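PDB 5DLL: aminopeptidase N from Francisella tularensis subsp. tularensis, which releases single amino acids from the N-termini of peptides as a zinc-dependent M1-family exopeptidase and probably helps degrade intracellular peptides. Local coordinates for residues L334-F337 with R338-F342; D355-R358 with I359-A363; I614-E617 with S618-A621. One frame throughout, in Å; residues are numbered along the deposited sequence. Where two conformers were deposited one is given.

Interaction 1 of 3, residues L334-F337 with R338-F342; sequences LTVF and RDQEF
Helix 328-346, which supplies the zinc ligand E332, runs through this buried segment, and here F337 and E341 meet one turn apart on its flank. F337 sets CG anti to its backbone N (chi1 169°), and the E341 chain, bent at chi2, brings CG over one face of the ring, offset toward the rim. This CH-pi contact has E341 CG 3.9 Å from the centre of the F337 ring. The E341 carboxylate lies beyond, its OE2 3.9 Å from F337 CE1 and its plane inclined 31° to the ring. Three arginines pair with that carboxylate, R401 at OE2 and R252 and R349 at OE1, so the buried charge is compensated and probably stays ionised. On another side of the helix V336 and D339 point the same way, with V336 CG1 4.0 Å from D339 OD1. That oxygen accepts a hydrogen bond from H309 ND1, which would leave NE2 of this zinc ligand for the metal; D339 is thus a second-shell residue that probably holds the imidazole in its rotation. The R338 chain passes the L334 carbonyl, then bends at chi3 to a salt bridge with D249, a hydrogen bond with T316 and a cation-pi contact with F253. T335 lies against H313, the second histidine ligand, and its OG1 bonds to K331 O and T316. Four i to i+4 backbone bonds run through these two turns, from R338 N to L334 O (3.0 Å) through E341 N to F337 O (3.0 Å). A glutamate-ligand helix packed on the HExxH helix, with an acidic residue behind a histidine ligand, is the layout of the gluzincin active site.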
loop_
_atom_site.group_PDB
_atom_site.type_symbol
_atom_site.label_atom_id
_atom_site.label_comp_id
_atom_site.label_asym_id
_atom_site.label_seq_id
_atom_site.Cartn_x
_atom_site.Cartn_y
_atom_site.Cartn_z
ATOM N N LEU A 334 9.859 -6.812 -0.877
ATOM C CA LEU A 334 9.724 -8.241 -0.628
ATOM C C LEU A 334 8.496 -8.526 0.232
ATOM O O LEU A 334 7.738 -9.439 -0.067
ATOM C CB LEU A 334 10.991 -8.786 0.045
ATOM C CG LEU A 334 11.042 -10.278 0.379
ATOM C CD1 LEU A 334 10.753 -11.134 -0.846
ATOM C CD2 LEU A 334 12.392 -10.645 0.977
ATOM N N THR A 335 8.299 -7.735 1.283
ATOM C CA THR A 335 7.160 -7.895 2.189
ATOM C C THR A 335 5.839 -7.453 1.546
ATOM O O THR A 335 4.773 -7.938 1.926
ATOM C CB THR A 335 7.368 -7.089 3.493
ATOM O OG1 THR A 335 8.694 -7.297 3.993
ATOM C CG2 THR A 335 6.362 -7.508 4.552
ATOM N N VAL A 336 5.912 -6.520 0.597
ATOM C CA VAL A 336 4.745 -6.080 -0.173
ATOM C C VAL A 336 4.345 -7.185 -1.143
ATOM O O VAL A 336 3.162 -7.527 -1.262
ATOM C CB VAL A 336 5.021 -4.769 -0.951
ATOM C CG1 VAL A 336 3.952 -4.512 -2.005
ATOM C CG2 VAL A 336 5.097 -3.577 0.001
ATOM N N PHE A 337 5.333 -7.738 -1.840
ATOM C CA PHE A 337 5.101 -8.873 -2.724
ATOM C C PHE A 337 4.419 -10.000 -1.958
ATOM O O PHE A 337 3.473 -10.615 -2.445
ATOM C CB PHE A 337 6.419 -9.365 -3.325
ATOM C CG PHE A 337 6.303 -10.682 -4.035
ATOM C CD1 PHE A 337 5.803 -10.744 -5.322
ATOM C CD2 PHE A 337 6.690 -11.859 -3.409
ATOM C CE1 PHE A 337 5.687 -11.955 -5.975
ATOM C CE2 PHE A 337 6.585 -13.077 -4.059
ATOM C CZ PHE A 337 6.082 -13.125 -5.344
ATOM N N ARG A 338 4.892 -10.253 -0.747
ATOM C CA ARG A 338 4.312 -11.292 0.087
ATOM C C ARG A 338 2.874 -10.976 0.500
ATOM O O ARG A 338 2.011 -11.841 0.405
ATOM C CB ARG A 338 5.180 -11.530 1.312
ATOM C CG ARG A 338 6.553 -12.083 0.970
ATOM C CD ARG A 338 7.411 -12.157 2.214
ATOM N NE ARG A 338 6.910 -13.196 3.108
ATOM C CZ ARG A 338 7.242 -13.325 4.387
ATOM N NH1 ARG A 338 8.075 -12.474 4.962
ATOM N NH2 ARG A 338 6.728 -14.310 5.095
ATOM N N ASP A 339 2.614 -9.746 0.937
ATOM C CA ASP A 339 1.255 -9.355 1.342
ATOM C C ASP A 339 0.260 -9.428 0.178
ATOM O O ASP A 339 -0.904 -9.772 0.379
ATOM C CB ASP A 339 1.225 -7.965 2.031
ATOM C CG ASP A 339 0.804 -6.815 1.093
ATOM O OD1 ASP A 339 1.591 -5.855 0.946
ATOM O OD2 ASP A 339 -0.317 -6.844 0.534
ATOM N N GLN A 340 0.707 -9.106 -1.034
ATOM C CA GLN A 340 -0.192 -9.152 -2.189
ATOM C C GLN A 340 -0.394 -10.586 -2.692
ATOM O O GLN A 340 -1.422 -10.895 -3.291
ATOM C CB GLN A 340 0.253 -8.185 -3.296
ATOM C CG GLN A 340 1.612 -8.436 -3.919
ATOM C CD GLN A 340 2.099 -7.257 -4.754
ATOM O OE1 GLN A 340 1.733 -6.105 -4.500
ATOM N NE2 GLN A 340 2.943 -7.537 -5.751
ATOM N N GLU A 341 0.573 -11.459 -2.417
ATOM C CA GLU A 341 0.419 -12.906 -2.645
ATOM C C GLU A 341 -0.488 -13.566 -1.614
ATOM O O GLU A 341 -1.222 -14.502 -1.929
ATOM C CB GLU A 341 1.781 -13.603 -2.608
ATOM C CG GLU A 341 2.636 -13.358 -3.836
ATOM C CD GLU A 341 2.035 -13.963 -5.085
ATOM O OE1 GLU A 341 1.537 -15.108 -5.026
ATOM O OE2 GLU A 341 2.057 -13.289 -6.132
ATOM N N PHE A 342 -0.398 -13.094 -0.377
ATOM C CA PHE A 342 -1.227 -13.579 0.724
ATOM C C PHE A 342 -2.682 -13.271 0.439
ATOM O O PHE A 342 -3.542 -14.151 0.495
ATOM C CB PHE A 342 -0.766 -12.905 2.019
ATOM C CG PHE A 342 -1.702 -13.070 3.186
ATOM C CD1 PHE A 342 -2.066 -14.327 3.636
ATOM C CD2 PHE A 342 -2.162 -11.950 3.883
ATOM C CE1 PHE A 342 -2.904 -14.472 4.732
ATOM C CE2 PHE A 342 -2.997 -12.087 4.980
ATOM C CZ PHE A 342 -3.370 -13.352 5.405
#

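Interaction 2 of 3, residues D355-R358 with I359-A363; sequences DDVR and IIRSA
R361 reaches out from CG to NE in extended form, while V357 holds CG1 anti to its own backbone N (chi1 174°), which lays the two side chains alongside each other, one turn apart. V357 CG1 thereby sits over one face of the R361 guanidinium, offset toward its rim, 3.7 Å from R361 NE. The aliphatic part joins in, with R361 CD 3.8 Å from V357 CG1. With a methyl group over one face, the guanidinium forms a salt bridge through NH1 with D570 on helix 565-581. R358 crosses nearby with its plane steeply inclined to that of R361, but it was modelled in two conformers, so its 3.7 Å approach of NH1 to R361 NH1 is doubtful. F540 packs against V357, I360 and R361, and W569 lies against R361.

R361 N points at V357 O (2.9 Å, N-H...O 167°), and S362 N reaches R358 O at 2.9 Å, whereas I360 N to D356 O is weak at 3.4 Å. The helix widens to a pi-type turn at 360-363. The whole is an i to i+4 valine-arginine pair along helix 349-369, where the M1 catalytic domain meets the C-terminal helical region.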
loop_
_atom_site.group_PDB
_atom_site.type_symbol
_atom_site.label_atom_id
_atom_site.label_comp_id
_atom_site.label_asym_id
_atom_site.label_seq_id
_atom_site.Cartn_x
_atom_site.Cartn_y
_atom_site.Cartn_z
ATOM N N ASP A 355 -5.818 -4.772 -9.266
ATOM C CA ASP A 355 -5.655 -3.637 -8.346
ATOM C C ASP A 355 -4.203 -3.187 -8.192
ATOM O O ASP A 355 -3.936 -1.989 -8.103
ATOM C CB ASP A 355 -6.220 -3.973 -6.958
ATOM C CG ASP A 355 -7.734 -4.151 -6.960
ATOM O OD1 ASP A 355 -8.393 -3.767 -7.953
ATOM O OD2 ASP A 355 -8.265 -4.682 -5.961
ATOM N N ASP A 356 -3.274 -4.142 -8.153
ATOM C CA ASP A 356 -1.843 -3.831 -8.013
ATOM C C ASP A 356 -1.263 -3.240 -9.297
ATOM O O ASP A 356 -0.393 -2.371 -9.243
ATOM C CB ASP A 356 -1.040 -5.075 -7.608
ATOM C CG ASP A 356 -1.435 -5.623 -6.234
ATOM O OD1 ASP A 356 -1.995 -4.867 -5.408
ATOM O OD2 ASP A 356 -1.180 -6.822 -5.982
ATOM N N VAL A 357 -1.738 -3.718 -10.444
ATOM C CA VAL A 357 -1.312 -3.179 -11.737
ATOM C C VAL A 357 -1.860 -1.766 -11.979
ATOM O O VAL A 357 -1.145 -0.908 -12.499
ATOM C CB VAL A 357 -1.724 -4.101 -12.903
ATOM C CG1 VAL A 357 -1.399 -3.455 -14.248
ATOM C CG2 VAL A 357 -1.033 -5.452 -12.778
ATOM N N ARG A 358 -3.120 -1.532 -11.612
ATOM C CA ARG A 358 -3.725 -0.205 -11.741
ATOM C C ARG A 358 -2.871 0.867 -11.051
ATOM O O ARG A 358 -2.779 1.993 -11.538
ATOM C CB ARG A 358 -5.153 -0.188 -11.174
ATOM C CG ARG A 358 -6.195 -0.944 -11.993
ATOM C CD ARG A 358 -5.983 -0.783 -13.489
ATOM N NE ARG A 358 -5.785 0.612 -13.863
ATOM C CZ ARG A 358 -5.506 1.026 -15.095
ATOM N NH1 ARG A 358 -5.392 0.147 -16.084
ATOM N NH2 ARG A 358 -5.340 2.319 -15.338
ATOM N N ILE A 359 -2.250 0.508 -9.926
ATOM C CA ILE A 359 -1.328 1.405 -9.208
ATOM C C ILE A 359 -0.062 1.686 -10.016
ATOM O O ILE A 359 0.391 2.830 -10.075
ATOM C CB ILE A 359 -0.948 0.836 -7.815
ATOM C CG1 ILE A 359 -2.082 1.098 -6.817
ATOM C CG2 ILE A 359 0.349 1.440 -7.292
ATOM C CD1 ILE A 359 -1.899 0.417 -5.475
ATOM N N ILE A 360 0.503 0.650 -10.630
ATOM C CA ILE A 360 1.711 0.809 -11.440
ATOM C C ILE A 360 1.450 1.656 -12.686
ATOM O O ILE A 360 2.256 2.515 -13.032
ATOM C CB ILE A 360 2.313 -0.548 -11.856
ATOM C CG1 ILE A 360 2.728 -1.355 -10.622
ATOM C CG2 ILE A 360 3.511 -0.350 -12.781
ATOM C CD1 ILE A 360 3.705 -0.647 -9.705
ATOM N N ARG A 361 0.327 1.422 -13.352
ATOM C CA ARG A 361 -0.023 2.197 -14.545
ATOM C C ARG A 361 -0.467 3.617 -14.223
ATOM O O ARG A 361 -0.230 4.530 -15.010
ATOM C CB ARG A 361 -1.114 1.488 -15.336
ATOM C CG ARG A 361 -0.623 0.222 -16.005
ATOM C CD ARG A 361 -1.770 -0.511 -16.662
ATOM N NE ARG A 361 -1.299 -1.621 -17.476
ATOM C CZ ARG A 361 -2.089 -2.545 -18.012
ATOM N NH1 ARG A 361 -3.404 -2.503 -17.823
ATOM N NH2 ARG A 361 -1.557 -3.521 -18.736
ATOM N N SER A 362 -1.118 3.796 -13.077
ATOM C CA SER A 362 -1.527 5.125 -12.626
ATOM C C SER A 362 -0.357 5.878 -11.985
ATOM O O SER A 362 0.287 6.694 -12.642
ATOM C CB SER A 362 -2.712 5.027 -11.657
ATOM O OG SER A 362 -3.158 6.308 -11.265
ATOM N N ALA A 363 -0.055 5.569 -10.726
ATOM C CA ALA A 363 0.852 6.386 -9.914
ATOM C C ALA A 363 2.329 6.189 -10.244
ATOM O O ALA A 363 3.072 7.163 -10.368
ATOM C CB ALA A 363 0.617 6.108 -8.438
#

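Interaction 3 of 3, residues I614-E617 with S618-A621; sequences IPIE and STIA
P615 and I620 close over the start of helix 617-621, with P615 CB 4.1 Å from I620 CG1, while the polar groups around the helix start are shared among backbone, a water and R636. I616 is the N-cap residue, and its carbonyl takes two N-H groups. I620 N comes in the carbonyl plane at 3.2 Å from I616 O with a nearly straight bond (N-H...O 164°). T619 N lies 3.0 Å from I616 O, but its bond is bent (128°) and weak. The next carbonyl is engaged in the same helical fashion, A621 N reaching E617 O at 2.9 Å.

The isoleucine side chain has no acceptor for the first-turn N-H groups. Separately, a water lies near the I616 backbone N. It sits 2.8 Å from T619 OG1 and accepts only a weak, long bond from I616 N (3.4 Å). T619 OG1 is thus joined to the N-cap amide through water, where a capping box would make the bond directly. I616 turns CG1 between its backbone N and carbonyl carbon (chi1 55°), which carries the chain across T619 at about a right angle and ends I616 CD1 beside S618 OG. Ahead of the helix, R636 on helix 629-646 donates to both I614 O and P615 O, and forms a long, weak ion pair with E617. The apolar pair P615-I620, one residue before the N-cap and four after it, is the hydrophobic staple of a helix N-terminus, set here in the C-terminal helical region.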
loop_
_atom_site.group_PDB
_atom_site.type_symbol
_atom_site.label_atom_id
_atom_site.label_comp_id
_atom_site.label_asym_id
_atom_site.label_seq_id
_atom_site.Cartn_x
_atom_site.Cartn_y
_atom_site.Cartn_z
ATOM N N ILE A 614 -17.085 -0.682 -17.121
ATOM C CA ILE A 614 -16.423 0.174 -18.113
ATOM C C ILE A 614 -15.429 1.105 -17.398
ATOM O O ILE A 614 -15.767 1.672 -16.352
ATOM C CB ILE A 614 -17.467 1.004 -18.914
ATOM C CG1 ILE A 614 -18.388 0.088 -19.730
ATOM C CG2 ILE A 614 -16.801 2.002 -19.854
ATOM C CD1 ILE A 614 -17.756 -0.501 -20.974
ATOM N N PRO A 615 -14.201 1.259 -17.947
ATOM C CA PRO A 615 -13.203 2.112 -17.286
ATOM C C PRO A 615 -13.760 3.484 -16.918
ATOM O O PRO A 615 -14.405 4.131 -17.748
ATOM C CB PRO A 615 -12.100 2.266 -18.340
ATOM C CG PRO A 615 -12.241 1.091 -19.236
ATOM C CD PRO A 615 -13.671 0.635 -19.177
ATOM N N ILE A 616 -13.531 3.909 -15.678
ATOM C CA ILE A 616 -13.949 5.240 -15.243
ATOM C C ILE A 616 -13.237 6.342 -16.037
ATOM O O ILE A 616 -12.185 6.119 -16.651
ATOM C CB ILE A 616 -13.771 5.458 -13.719
ATOM C CG1 ILE A 616 -12.331 5.169 -13.276
ATOM C CG2 ILE A 616 -14.755 4.589 -12.947
ATOM C CD1 ILE A 616 -11.994 5.735 -11.914
ATOM N N GLU A 617 -13.823 7.533 -16.003
ATOM C CA GLU A 617 -13.445 8.621 -16.901
ATOM C C GLU A 617 -12.003 9.091 -16.687
ATOM O O GLU A 617 -11.300 9.414 -17.650
ATOM C CB GLU A 617 -14.422 9.792 -16.752
ATOM C CG GLU A 617 -15.881 9.429 -17.026
ATOM C CD GLU A 617 -16.667 9.096 -15.763
ATOM O OE1 GLU A 617 -16.862 7.896 -15.464
ATOM O OE2 GLU A 617 -17.083 10.040 -15.062
ATOM N N SER A 618 -11.569 9.115 -15.428
ATOM C CA SER A 618 -10.202 9.511 -15.082
ATOM C C SER A 618 -9.153 8.553 -15.655
ATOM O O SER A 618 -8.044 8.971 -15.993
ATOM C CB SER A 618 -10.046 9.626 -13.561
ATOM O OG SER A 618 -10.596 8.503 -12.894
ATOM N N THR A 619 -9.509 7.274 -15.766
ATOM C CA THR A 619 -8.626 6.273 -16.359
ATOM C C THR A 619 -8.508 6.483 -17.865
ATOM O O THR A 619 -7.405 6.471 -18.413
ATOM C CB THR A 619 -9.128 4.842 -16.089
ATOM O OG1 THR A 619 -9.283 4.649 -14.676
ATOM C CG2 THR A 619 -8.148 3.809 -16.642
ATOM N N ILE A 620 -9.642 6.687 -18.527
ATOM C CA ILE A 620 -9.646 6.960 -19.967
ATOM C C ILE A 620 -8.840 8.226 -20.283
ATOM O O ILE A 620 -8.107 8.277 -21.277
ATOM C CB ILE A 620 -11.085 7.098 -20.512
ATOM C CG1 ILE A 620 -11.825 5.758 -20.401
ATOM C CG2 ILE A 620 -11.074 7.568 -21.964
ATOM C CD1 ILE A 620 -13.331 5.880 -20.478
ATOM N N ALA A 621 -8.969 9.232 -19.421
ATOM C CA ALA A 621 -8.234 10.494 -19.562
ATOM C C ALA A 621 -6.707 10.329 -19.561
ATOM O O ALA A 621 -5.995 11.146 -20.144
ATOM C CB ALA A 621 -8.653 11.459 -18.465
HETATM O O HOH W 1 -10.837 2.360 -14.199
#

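The three contacts lie in series along the chain and step outward from the metal. Interaction 1 borders the zinc site, the T335 side chain being about 5 Å from the ion. In interaction 2 the D356 side chain is already about 14 Å from it. Helices 328-346 and 349-369 follow each other and touch where Q340 CB meets D356 OD2 at 3.3 Å, their contact centres 15 Å apart. Interaction 3 belongs to the C-terminal helical region, its centre 13 Å from that of interaction 2. Between interactions 2 and 3 R358 NH2 approaches T619 CG2, a doubtful touch since it rests on one of two conformers. Interactions 1 and 3 do not meet, their nearest atoms staying about 18 Å apart.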